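Local coordinates for protein NAD(P)H dehydrogenase (quinone) (Deinococcus radiodurans, PDB 1YDG) that catalyses the reduction of quinones to quinols by NADH or NADPH, using one bound FMN per subunit of a homotetramer, at residues I11-Y14 and G20-M23; F13-G18 and K59-A64; F84-P87 and A93-Q96; A24-E29 and A184-Q189; T122-Q125 and G130-T133. All coordinates share one frame; numbering follows the deposited sequence.

How the interactions relate
From the N terminus, interaction 1 closes the short loop between strand 8-13 and helix 19-33. Interaction 2 starts from the same strand end and closes a loop of about 40 residues, bringing helix 56-64 against that first loop; both touch one sulfate. Interaction 4 opens on helix 19-33 and closes far along the chain on helix 180-204, so its segments alternate with those of interaction 2, and its long span takes in interactions 3 and 5. Interaction 3 closes the turn after strand 81-89, and interaction 5 the loop from strand 117-124 into helix 131-144. Strand 81-89 lies in the sheet between strands 8-13 and 117-124, which ties interactions 1, 3 and 5 together at the FMN site.

Interaction 1: I11-Y14 and G20-M23; sequences IVFY and GYAM. With SO4 (sulfate ion), chain J.
Phe13 and Tyr21 hold their rings almost parallel, with 14° between the planes, yet slid so far past one another that they barely overlap: the two ring centroids are 5.7 Å apart. Contact is made where Phe13 CZ meets Tyr21 CD1 at 3.5 Å, while Phe13 CE1 lies 3.6 Å from Tyr21 CA at the root of the other side chain. Phe13 carries its CG between the backbone N and the carbonyl carbon (chi1 76°), and this swings the ring off the end of strand 8-13 and onto the first turn of helix 19-33. There its CD1 comes to 3.8 Å from Gly20 O. Met65 touches both aromatic side chains, and Ala24 lies against Phe13 on the helix.

Gly20 is the tight point. A CB built on it would fall only 2.8 Å from Tyr14 O, a clash, so a side chain here would probably not fit with the helix start this near the strand end. Its amide points to the anion instead: Gly20 N donates to sulfate O4 over 2.7 Å, nearly straight at 167°. Gly20 belongs to the FMN site, and the sulfate probably marks the place of the cofactor's phosphate. No hydrogen bond joins the two segments, so apolar packing holds strand to helix while the backbone N-H of Gly20 serves the bound anion.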
# COMPACT_ATOMS: atom_id res chain seq x y z
N ILE B 11 8.86 -18.19 -14.24
CA ILE B 11 7.64 -17.38 -14.41
C ILE B 11 6.51 -18.17 -13.79
O ILE B 11 6.13 -19.21 -14.33
CB ILE B 11 7.31 -17.12 -15.89
CG1 ILE B 11 8.53 -16.65 -16.70
CG2 ILE B 11 6.15 -16.14 -16.04
CD1 ILE B 11 9.18 -15.42 -16.20
N VAL B 12 6.01 -17.70 -12.65
CA VAL B 12 4.92 -18.35 -11.92
C VAL B 12 3.69 -17.45 -12.06
O VAL B 12 3.71 -16.26 -11.68
CB VAL B 12 5.24 -18.55 -10.42
CG1 VAL B 12 4.07 -19.22 -9.70
CG2 VAL B 12 6.49 -19.37 -10.24
N PHE B 13 2.64 -17.99 -12.68
CA PHE B 13 1.47 -17.21 -13.03
C PHE B 13 0.21 -17.97 -12.69
O PHE B 13 0.14 -19.21 -12.80
CB PHE B 13 1.48 -16.83 -14.52
CG PHE B 13 1.11 -17.97 -15.43
CD1 PHE B 13 -0.20 -18.10 -15.89
CD2 PHE B 13 2.05 -18.92 -15.77
CE1 PHE B 13 -0.55 -19.15 -16.69
CE2 PHE B 13 1.70 -19.99 -16.58
CZ PHE B 13 0.40 -20.12 -17.03
N TYR B 14 -0.78 -17.23 -12.20
CA TYR B 14 -2.15 -17.72 -12.14
C TYR B 14 -2.94 -17.08 -13.28
O TYR B 14 -2.76 -15.89 -13.58
CB TYR B 14 -2.84 -17.43 -10.80
CG TYR B 14 -4.25 -17.94 -10.87
CD1 TYR B 14 -4.49 -19.31 -10.88
CD2 TYR B 14 -5.32 -17.08 -11.09
CE1 TYR B 14 -5.79 -19.80 -11.03
CE2 TYR B 14 -6.62 -17.56 -11.26
CZ TYR B 14 -6.84 -18.92 -11.22
OH TYR B 14 -8.10 -19.41 -11.39
N GLY B 20 -3.46 -13.88 -18.12
CA GLY B 20 -2.17 -14.13 -17.47
C GLY B 20 -1.31 -15.16 -18.18
O GLY B 20 -0.09 -15.05 -18.18
N TYR B 21 -1.94 -16.16 -18.78
CA TYR B 21 -1.25 -17.16 -19.56
C TYR B 21 -0.60 -16.51 -20.80
O TYR B 21 0.56 -16.78 -21.10
CB TYR B 21 -2.21 -18.30 -19.95
CG TYR B 21 -1.62 -19.45 -20.73
CD1 TYR B 21 -0.36 -19.96 -20.42
CD2 TYR B 21 -2.34 -20.08 -21.75
CE1 TYR B 21 0.19 -21.03 -21.14
CE2 TYR B 21 -1.81 -21.15 -22.46
CZ TYR B 21 -0.54 -21.63 -22.15
OH TYR B 21 0.00 -22.70 -22.84
N ALA B 22 -1.32 -15.65 -21.50
CA ALA B 22 -0.73 -14.95 -22.66
C ALA B 22 0.46 -14.09 -22.21
O ALA B 22 1.51 -14.07 -22.85
CB ALA B 22 -1.77 -14.09 -23.36
N MET B 23 0.28 -13.40 -21.09
CA MET B 23 1.35 -12.55 -20.56
C MET B 23 2.55 -13.38 -20.17
O MET B 23 3.67 -13.00 -20.44
CB MET B 23 0.86 -11.77 -19.33
CG MET B 23 -0.22 -10.75 -19.62
SD MET B 23 -0.88 -10.02 -18.12
CE MET B 23 0.50 -9.04 -17.62
S SO4 J . -6.93 -13.98 -16.42
O1 SO4 J . -7.52 -14.07 -17.76
O2 SO4 J . -6.91 -12.60 -15.98
O3 SO4 J . -7.75 -14.80 -15.53
O4 SO4 J . -5.55 -14.44 -16.46

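Interaction 2: F13-G18 and K59-A64; sequences FYSSTG and KANIEA. With SO4 (sulfate ion), chain J.
Ser15 OG is a much-used atom: it donates to sulfate O4 over 2.7 Å, receives a weak bond from Gly18 N, and lies 3.4 Å from Asn61 ND2 across the contact. Asn61 has its CG anti to the backbone N (chi1 -176°), which sends the amide from helix 56-64 into the bend of segment 13-18. There ND2 makes a weak bond to Ser16 O at 3.1 Å, bent to 138°, and OD1 rests 3.3 Å from Gly18 CA. With an alanine at Asn61, Ser16 O would probably lose this donor and a gap would open beneath the loop at Ser15 and Gly18.

The loop's other face is given to the anion. Sulfate O3 is held by two backbone amides, Ser16 N and, almost straight at 2.9 Å, Thr17 N; O1 takes the hydroxyl of Thr17, whose OG1 stands 2.6 Å away. Thr19 N and Gly20 N complete the grip. Gly18, with a positive phi of 99°, could hardly carry a CB, and it sits at the N-cap of helix 19-33. Ser15 to Gly18 all bind FMN. Amides and hydroxyls wrapped round an anion at a helix start make the phosphate-binding loop of the flavodoxin fold.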
# COMPACT_ATOMS: atom_id res chain seq x y z
N PHE B 13 2.64 -17.99 -12.68
CA PHE B 13 1.47 -17.21 -13.03
C PHE B 13 0.21 -17.97 -12.69
O PHE B 13 0.14 -19.21 -12.80
CB PHE B 13 1.48 -16.83 -14.52
CG PHE B 13 1.11 -17.97 -15.43
CD1 PHE B 13 -0.20 -18.10 -15.89
CD2 PHE B 13 2.05 -18.92 -15.77
CE1 PHE B 13 -0.55 -19.15 -16.69
CE2 PHE B 13 1.70 -19.99 -16.58
CZ PHE B 13 0.40 -20.12 -17.03
N TYR B 14 -0.78 -17.23 -12.20
CA TYR B 14 -2.15 -17.72 -12.14
C TYR B 14 -2.94 -17.08 -13.28
O TYR B 14 -2.76 -15.89 -13.58
CB TYR B 14 -2.84 -17.43 -10.80
CG TYR B 14 -4.25 -17.94 -10.87
CD1 TYR B 14 -4.49 -19.31 -10.88
CD2 TYR B 14 -5.32 -17.08 -11.09
CE1 TYR B 14 -5.79 -19.80 -11.03
CE2 TYR B 14 -6.62 -17.56 -11.26
CZ TYR B 14 -6.84 -18.92 -11.22
OH TYR B 14 -8.10 -19.41 -11.39
N SER B 15 -3.82 -17.86 -13.90
CA SER B 15 -4.72 -17.36 -14.93
C SER B 15 -6.04 -18.15 -14.88
O SER B 15 -6.02 -19.39 -14.92
CB SER B 15 -4.08 -17.49 -16.32
OG SER B 15 -4.90 -16.88 -17.30
N SER B 16 -7.17 -17.45 -14.76
CA SER B 16 -8.46 -18.08 -14.94
C SER B 16 -8.82 -18.14 -16.42
O SER B 16 -9.05 -19.21 -16.98
CB SER B 16 -9.57 -17.32 -14.21
OG SER B 16 -9.36 -17.27 -12.83
N THR B 17 -8.89 -16.97 -17.05
CA THR B 17 -9.51 -16.83 -18.36
C THR B 17 -8.54 -16.59 -19.51
O THR B 17 -8.94 -16.19 -20.60
CB THR B 17 -10.61 -15.74 -18.32
OG1 THR B 17 -10.11 -14.53 -17.70
CG2 THR B 17 -11.81 -16.23 -17.51
N GLY B 18 -7.25 -16.86 -19.28
CA GLY B 18 -6.24 -16.79 -20.34
C GLY B 18 -5.37 -15.54 -20.47
O GLY B 18 -4.35 -15.58 -21.16
N LYS B 59 -12.92 -22.67 -18.41
CA LYS B 59 -12.77 -24.06 -18.86
C LYS B 59 -11.78 -24.19 -19.99
O LYS B 59 -10.92 -25.07 -19.96
CB LYS B 59 -14.08 -24.66 -19.34
CG LYS B 59 -14.95 -25.15 -18.23
CD LYS B 59 -16.13 -25.92 -18.76
CE LYS B 59 -15.89 -27.40 -18.71
NZ LYS B 59 -17.00 -28.08 -19.40
N ALA B 60 -11.90 -23.31 -20.99
CA ALA B 60 -11.04 -23.37 -22.16
C ALA B 60 -9.59 -23.16 -21.76
O ALA B 60 -8.71 -23.88 -22.23
CB ALA B 60 -11.46 -22.34 -23.17
N ASN B 61 -9.35 -22.20 -20.87
CA ASN B 61 -7.98 -21.85 -20.50
C ASN B 61 -7.33 -22.95 -19.71
O ASN B 61 -6.16 -23.24 -19.90
CB ASN B 61 -7.91 -20.55 -19.72
CG ASN B 61 -6.48 -20.14 -19.40
OD1 ASN B 61 -5.64 -20.02 -20.30
ND2 ASN B 61 -6.21 -19.91 -18.13
N ILE B 62 -8.09 -23.58 -18.83
CA ILE B 62 -7.56 -24.72 -18.08
C ILE B 62 -7.03 -25.80 -19.04
O ILE B 62 -5.91 -26.30 -18.87
CB ILE B 62 -8.59 -25.23 -17.05
CG1 ILE B 62 -8.67 -24.20 -15.90
CG2 ILE B 62 -8.22 -26.58 -16.52
CD1 ILE B 62 -9.63 -24.54 -14.80
N GLU B 63 -7.81 -26.12 -20.07
CA GLU B 63 -7.41 -27.12 -21.05
C GLU B 63 -6.21 -26.60 -21.86
O GLU B 63 -5.26 -27.34 -22.13
CB GLU B 63 -8.59 -27.44 -21.98
CG GLU B 63 -8.29 -28.43 -23.10
CD GLU B 63 -7.91 -29.80 -22.58
OE1 GLU B 63 -8.36 -30.16 -21.47
OE2 GLU B 63 -7.16 -30.52 -23.27
N ALA B 64 -6.25 -25.33 -22.23
CA ALA B 64 -5.16 -24.75 -23.01
C ALA B 64 -3.83 -24.80 -22.26
O ALA B 64 -2.78 -24.94 -22.88
CB ALA B 64 -5.49 -23.33 -23.41
S SO4 J . -6.93 -13.98 -16.42
O1 SO4 J . -7.52 -14.07 -17.76
O2 SO4 J . -6.91 -12.60 -15.98
O3 SO4 J . -7.75 -14.80 -15.53
O4 SO4 J . -5.55 -14.44 -16.46

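Interaction 3: F84-P87 and A93-Q96; sequences FSSP and ATSQ
Past strand 81-89 the chain turns back on itself, bringing the CA atoms of Ser86 and Ala93 to 5.8 Å just before helix 95-102 begins. Ser86 carries the polar part of the contact. Its OG stands anti to the backbone N (chi1 178°), which aims it at the returning chain, where Thr94 N donates to Ser86 OG over 3.2 Å in an almost straight bond (173°). The hydroxyl of Thr94 adds a weak bond to the same oxygen, OG1 to Ser86 OG 3.4 Å. Ser86 OG in turn donates to Pro87 O at 2.8 Å, coming in tilted 23° from the carbonyl plane. Two groups thus donate to one buried hydroxyl and a carbonyl receives from it, which fixes its rotation.

Van der Waals contacts flank these bonds. Thr94 CG2 packs against Pro87 O at 3.6 Å and reaches Pro87 CG at 3.9 Å, while the methyl of Ala93 lies 3.8 Å from Ser86 OG. Thr94 is also the N-cap of helix 95-102, its OG1 accepting from Met97 N, so one residue both starts the helix and fastens it to the strand. The residues between the segments include Thr88, Arg89 and Phe90 of the FMN site. Tyr14, from the loop after strand 8-13, packs on Pro87 and Thr94, and at the first residue of the helix, Ser95 N bonds to Asp102 of a second subunit.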
# COMPACT_ATOMS: atom_id res chain seq x y z
N PHE B 84 6.25 -13.24 -10.72
CA PHE B 84 4.88 -13.61 -10.34
C PHE B 84 3.85 -12.78 -11.12
O PHE B 84 3.98 -11.54 -11.21
CB PHE B 84 4.64 -13.31 -8.84
CG PHE B 84 5.08 -14.40 -7.91
CD1 PHE B 84 5.95 -15.41 -8.32
CD2 PHE B 84 4.68 -14.38 -6.59
CE1 PHE B 84 6.37 -16.40 -7.43
CE2 PHE B 84 5.09 -15.37 -5.70
CZ PHE B 84 5.94 -16.37 -6.12
N SER B 85 2.85 -13.45 -11.65
CA SER B 85 1.76 -12.82 -12.36
C SER B 85 0.44 -13.33 -11.82
O SER B 85 0.21 -14.55 -11.74
CB SER B 85 1.87 -13.10 -13.87
OG SER B 85 0.86 -12.43 -14.59
N SER B 86 -0.43 -12.41 -11.42
CA SER B 86 -1.78 -12.74 -11.01
C SER B 86 -2.79 -11.73 -11.50
O SER B 86 -2.53 -10.54 -11.39
CB SER B 86 -1.87 -12.74 -9.49
OG SER B 86 -3.18 -13.03 -9.09
N PRO B 87 -3.98 -12.18 -11.95
CA PRO B 87 -5.02 -11.17 -12.15
C PRO B 87 -5.39 -10.57 -10.80
O PRO B 87 -5.18 -11.19 -9.75
CB PRO B 87 -6.20 -11.95 -12.75
CG PRO B 87 -5.90 -13.40 -12.50
CD PRO B 87 -4.45 -13.55 -12.19
N ALA B 93 -3.95 -10.11 -4.93
CA ALA B 93 -3.77 -11.26 -5.79
C ALA B 93 -4.91 -12.27 -5.57
O ALA B 93 -5.60 -12.23 -4.58
CB ALA B 93 -2.41 -11.89 -5.55
N THR B 94 -5.10 -13.18 -6.52
CA THR B 94 -6.06 -14.25 -6.35
C THR B 94 -5.71 -15.14 -5.17
O THR B 94 -4.53 -15.33 -4.85
CB THR B 94 -6.12 -15.15 -7.59
OG1 THR B 94 -4.82 -15.70 -7.83
CG2 THR B 94 -6.60 -14.36 -8.82
N SER B 95 -6.72 -15.74 -4.57
CA SER B 95 -6.49 -16.75 -3.53
C SER B 95 -5.60 -17.88 -4.04
O SER B 95 -4.83 -18.45 -3.28
CB SER B 95 -7.81 -17.31 -2.99
OG SER B 95 -8.57 -17.91 -4.01
N GLN B 96 -5.67 -18.18 -5.33
CA GLN B 96 -4.89 -19.28 -5.89
C GLN B 96 -3.40 -18.95 -5.80
O GLN B 96 -2.57 -19.78 -5.40
CB GLN B 96 -5.32 -19.58 -7.34
CG GLN B 96 -6.73 -20.18 -7.49
CD GLN B 96 -7.83 -19.15 -7.78
OE1 GLN B 96 -7.72 -17.98 -7.39
NE2 GLN B 96 -8.89 -19.59 -8.46

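Interaction 4: A24-E29 and A184-Q189; sequences AQEAAE and ASIRHQ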
# COMPACT_ATOMS: atom_id res chain seq x y z
N ALA B 24 2.31 -14.51 -19.50
CA ALA B 24 3.38 -15.36 -19.01
C ALA B 24 4.15 -16.00 -20.16
O ALA B 24 5.38 -16.11 -20.10
CB ALA B 24 2.85 -16.40 -18.07
N GLN B 25 3.43 -16.39 -21.21
CA GLN B 25 4.10 -16.89 -22.42
C GLN B 25 5.00 -15.83 -23.03
O GLN B 25 6.12 -16.13 -23.44
CB GLN B 25 3.09 -17.39 -23.46
CG GLN B 25 2.26 -18.58 -23.02
CD GLN B 25 1.28 -19.02 -24.11
OE1 GLN B 25 1.68 -19.68 -25.06
NE2 GLN B 25 0.02 -18.62 -23.99
N GLU B 26 4.53 -14.58 -23.09
CA GLU B 26 5.35 -13.47 -23.60
C GLU B 26 6.60 -13.27 -22.74
O GLU B 26 7.72 -13.11 -23.25
CB GLU B 26 4.51 -12.18 -23.69
CG GLU B 26 5.17 -11.04 -24.43
CD GLU B 26 5.31 -11.29 -25.94
OE1 GLU B 26 4.41 -11.90 -26.55
OE2 GLU B 26 6.31 -10.86 -26.52
N ALA B 27 6.40 -13.32 -21.42
CA ALA B 27 7.51 -13.26 -20.44
C ALA B 27 8.51 -14.38 -20.67
O ALA B 27 9.71 -14.15 -20.71
CB ALA B 27 6.96 -13.33 -19.01
N ALA B 28 8.01 -15.60 -20.83
CA ALA B 28 8.87 -16.76 -21.02
C ALA B 28 9.73 -16.68 -22.29
O ALA B 28 10.91 -17.01 -22.26
CB ALA B 28 8.05 -18.03 -21.01
N GLU B 29 9.14 -16.21 -23.38
CA GLU B 29 9.85 -15.99 -24.65
C GLU B 29 10.92 -14.90 -24.55
O GLU B 29 12.02 -15.03 -25.11
CB GLU B 29 8.85 -15.58 -25.73
CG GLU B 29 7.90 -16.66 -26.14
CD GLU B 29 6.92 -16.22 -27.23
OE1 GLU B 29 5.99 -17.02 -27.54
OE2 GLU B 29 7.07 -15.10 -27.79
N ALA B 184 5.43 -5.46 -25.34
CA ALA B 184 6.78 -4.86 -25.28
C ALA B 184 7.15 -4.48 -23.86
O ALA B 184 8.31 -4.54 -23.47
CB ALA B 184 6.82 -3.63 -26.17
N SER B 185 6.14 -4.12 -23.08
CA SER B 185 6.29 -3.83 -21.67
C SER B 185 6.79 -5.07 -20.92
O SER B 185 7.80 -5.02 -20.19
CB SER B 185 4.95 -3.36 -21.12
OG SER B 185 5.10 -2.64 -19.92
N ILE B 186 6.12 -6.19 -21.15
CA ILE B 186 6.50 -7.46 -20.54
C ILE B 186 7.92 -7.85 -20.95
O ILE B 186 8.73 -8.17 -20.10
CB ILE B 186 5.49 -8.58 -20.94
CG1 ILE B 186 4.14 -8.32 -20.27
CG2 ILE B 186 6.00 -9.96 -20.57
CD1 ILE B 186 2.97 -8.94 -21.00
N ARG B 187 8.20 -7.80 -22.26
CA ARG B 187 9.53 -8.18 -22.78
C ARG B 187 10.67 -7.42 -22.11
O ARG B 187 11.70 -8.00 -21.74
CB ARG B 187 9.61 -7.96 -24.30
CG ARG B 187 8.73 -8.89 -25.15
CD ARG B 187 9.16 -8.93 -26.65
NE ARG B 187 8.94 -7.66 -27.39
CZ ARG B 187 7.81 -7.30 -28.00
NH1 ARG B 187 6.73 -8.06 -27.98
NH2 ARG B 187 7.76 -6.14 -28.65
N HIS B 188 10.50 -6.12 -21.98
CA HIS B 188 11.52 -5.26 -21.39
C HIS B 188 11.72 -5.56 -19.92
O HIS B 188 12.87 -5.69 -19.44
CB HIS B 188 11.17 -3.78 -21.59
CG HIS B 188 12.03 -2.85 -20.80
ND1 HIS B 188 13.35 -2.59 -21.13
CD2 HIS B 188 11.79 -2.15 -19.66
CE1 HIS B 188 13.88 -1.77 -20.23
NE2 HIS B 188 12.95 -1.48 -19.34
N GLN B 189 10.61 -5.67 -19.20
CA GLN B 189 10.63 -6.03 -17.77
C GLN B 189 11.46 -7.28 -17.50
O GLN B 189 12.29 -7.28 -16.60
CB GLN B 189 9.22 -6.24 -17.24
CG GLN B 189 9.16 -6.55 -15.74
CD GLN B 189 7.76 -6.67 -15.22
OE1 GLN B 189 6.85 -6.01 -15.71
NE2 GLN B 189 7.58 -7.51 -14.19
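Glu26 leaves its helix with CG anti to the backbone N and then bends at chi2 (69°), while Arg187 folds back at chi3; the two bends bring carboxylate and guanidinium together. In the resulting salt bridge Arg187 NH1 donates to Glu26 OE2 over 3.2 Å, nearly straight. The oxygen lies in the guanidinium plane, at its edge, but the nitrogen approaches from above the carboxylate, and the two planes stand 67° apart. The aliphatic part of Arg187 closes in too, its CG 3.4 Å from Glu26 OE2.

Beneath the charges Ile186 does the packing. Its CG2 sits 3.5 Å from Ala27 N and 3.8 Å from Ala27 CB, with Glu26 CG a little farther off. With the small Ala27 between them, the axes of the two short segments approach to 8.4 Å at a crossing angle of -43°. Helices 19-33 and 180-204 are the first and last of the chain, and Ala27 also touches Ile11 of the sheet.

Both charged groups have second partners: Glu26 OE1 pairs with Arg183, and Arg187 NH2 with Glu180. The four residues form a chain of alternating charge beside the apolar contact, and Glu26, set between two arginines, is likely to stay ionised.

Interaction 5: T122-Q125 and G130-T133; sequences TSAQ and GQET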
# COMPACT_ATOMS: atom_id res chain seq x y z
N THR B 122 0.41 -8.12 -13.58
CA THR B 122 -0.99 -8.31 -13.25
C THR B 122 -1.95 -7.93 -14.38
O THR B 122 -1.54 -7.47 -15.46
CB THR B 122 -1.32 -7.51 -11.96
OG1 THR B 122 -2.58 -7.93 -11.42
CG2 THR B 122 -1.31 -6.00 -12.23
N SER B 123 -3.24 -8.13 -14.11
CA SER B 123 -4.31 -7.62 -14.97
C SER B 123 -5.62 -7.38 -14.23
O SER B 123 -5.85 -7.94 -13.15
CB SER B 123 -4.60 -8.61 -16.10
OG SER B 123 -4.99 -9.84 -15.55
N ALA B 124 -6.47 -6.54 -14.82
CA ALA B 124 -7.85 -6.36 -14.36
C ALA B 124 -8.74 -6.05 -15.55
O ALA B 124 -8.25 -5.76 -16.64
CB ALA B 124 -7.92 -5.23 -13.36
N GLN B 125 -10.06 -6.08 -15.32
CA GLN B 125 -11.03 -5.74 -16.37
C GLN B 125 -11.09 -4.24 -16.64
O GLN B 125 -11.43 -3.82 -17.74
CB GLN B 125 -12.42 -6.32 -16.04
CG GLN B 125 -12.38 -7.86 -16.01
CD GLN B 125 -13.75 -8.53 -16.16
OE1 GLN B 125 -14.61 -8.07 -16.92
NE2 GLN B 125 -13.93 -9.64 -15.44
N GLY B 130 -7.33 -1.87 -9.68
CA GLY B 130 -6.63 -2.47 -8.54
C GLY B 130 -5.32 -3.14 -8.90
O GLY B 130 -4.66 -3.73 -8.03
N GLN B 131 -4.94 -3.04 -10.16
CA GLN B 131 -3.70 -3.57 -10.66
C GLN B 131 -2.49 -3.11 -9.83
O GLN B 131 -1.67 -3.94 -9.43
CB GLN B 131 -3.47 -3.14 -12.11
CG GLN B 131 -4.36 -3.82 -13.15
CD GLN B 131 -5.47 -2.92 -13.65
OE1 GLN B 131 -6.18 -2.28 -12.85
NE2 GLN B 131 -5.65 -2.88 -14.98
N GLU B 132 -2.37 -1.80 -9.59
CA GLU B 132 -1.21 -1.27 -8.89
C GLU B 132 -1.14 -1.82 -7.49
O GLU B 132 -0.07 -2.21 -7.04
CB GLU B 132 -1.23 0.26 -8.83
CG GLU B 132 -1.01 0.89 -10.17
CD GLU B 132 -0.93 2.41 -10.13
OE1 GLU B 132 -0.70 2.97 -11.21
OE2 GLU B 132 -1.05 3.06 -9.07
N THR B 133 -2.27 -1.90 -6.81
CA THR B 133 -2.24 -2.43 -5.47
C THR B 133 -1.90 -3.94 -5.51
O THR B 133 -1.20 -4.42 -4.62
CB THR B 133 -3.50 -2.09 -4.67
OG1 THR B 133 -4.67 -2.59 -5.34
CG2 THR B 133 -3.63 -0.54 -4.49
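Gln131 lays the flat of its side-chain amide over the methyl of Ala124. Ala124 CB is 3.4 Å from Gln131 CD, with OE1 and NE2 of Gln131 almost as near, so the methyl sits over the group as a whole. To reach there the chain of Gln131 bends sharply at chi2 (104°), turning the amide from the first turn of helix 131-144 back to the end of strand 117-124. Thr122, two residues earlier on the same side of the strand, meets the root of the same side chain: its CG2 comes to 3.6 Å from Gln131 CB and 3.5 Å from Gln131 O, the two side chains crossing at about a right angle. Thr122 OG1 goes to Ser86 O on the neighbouring strand.

The polar atoms of the amide serve the loop between the segments, NE2 donating to Asn126 O and OE1 accepting weakly from Gly129 N. A leucine in place of Gln131 would probably leave Asn126 O without this donor and free the loop to shift. Gly130, the N-cap, has a phi of 107° that calls for glycine, and Gly130 N bonds to Glu132 of a third subunit. Ser123 to Gly129 belong to the FMN site. With no hydrogen bond between the two segments, one glutamine works in two ways: van der Waals contact fits it to the strand, and its amide helps to hold the cofactor-binding loop.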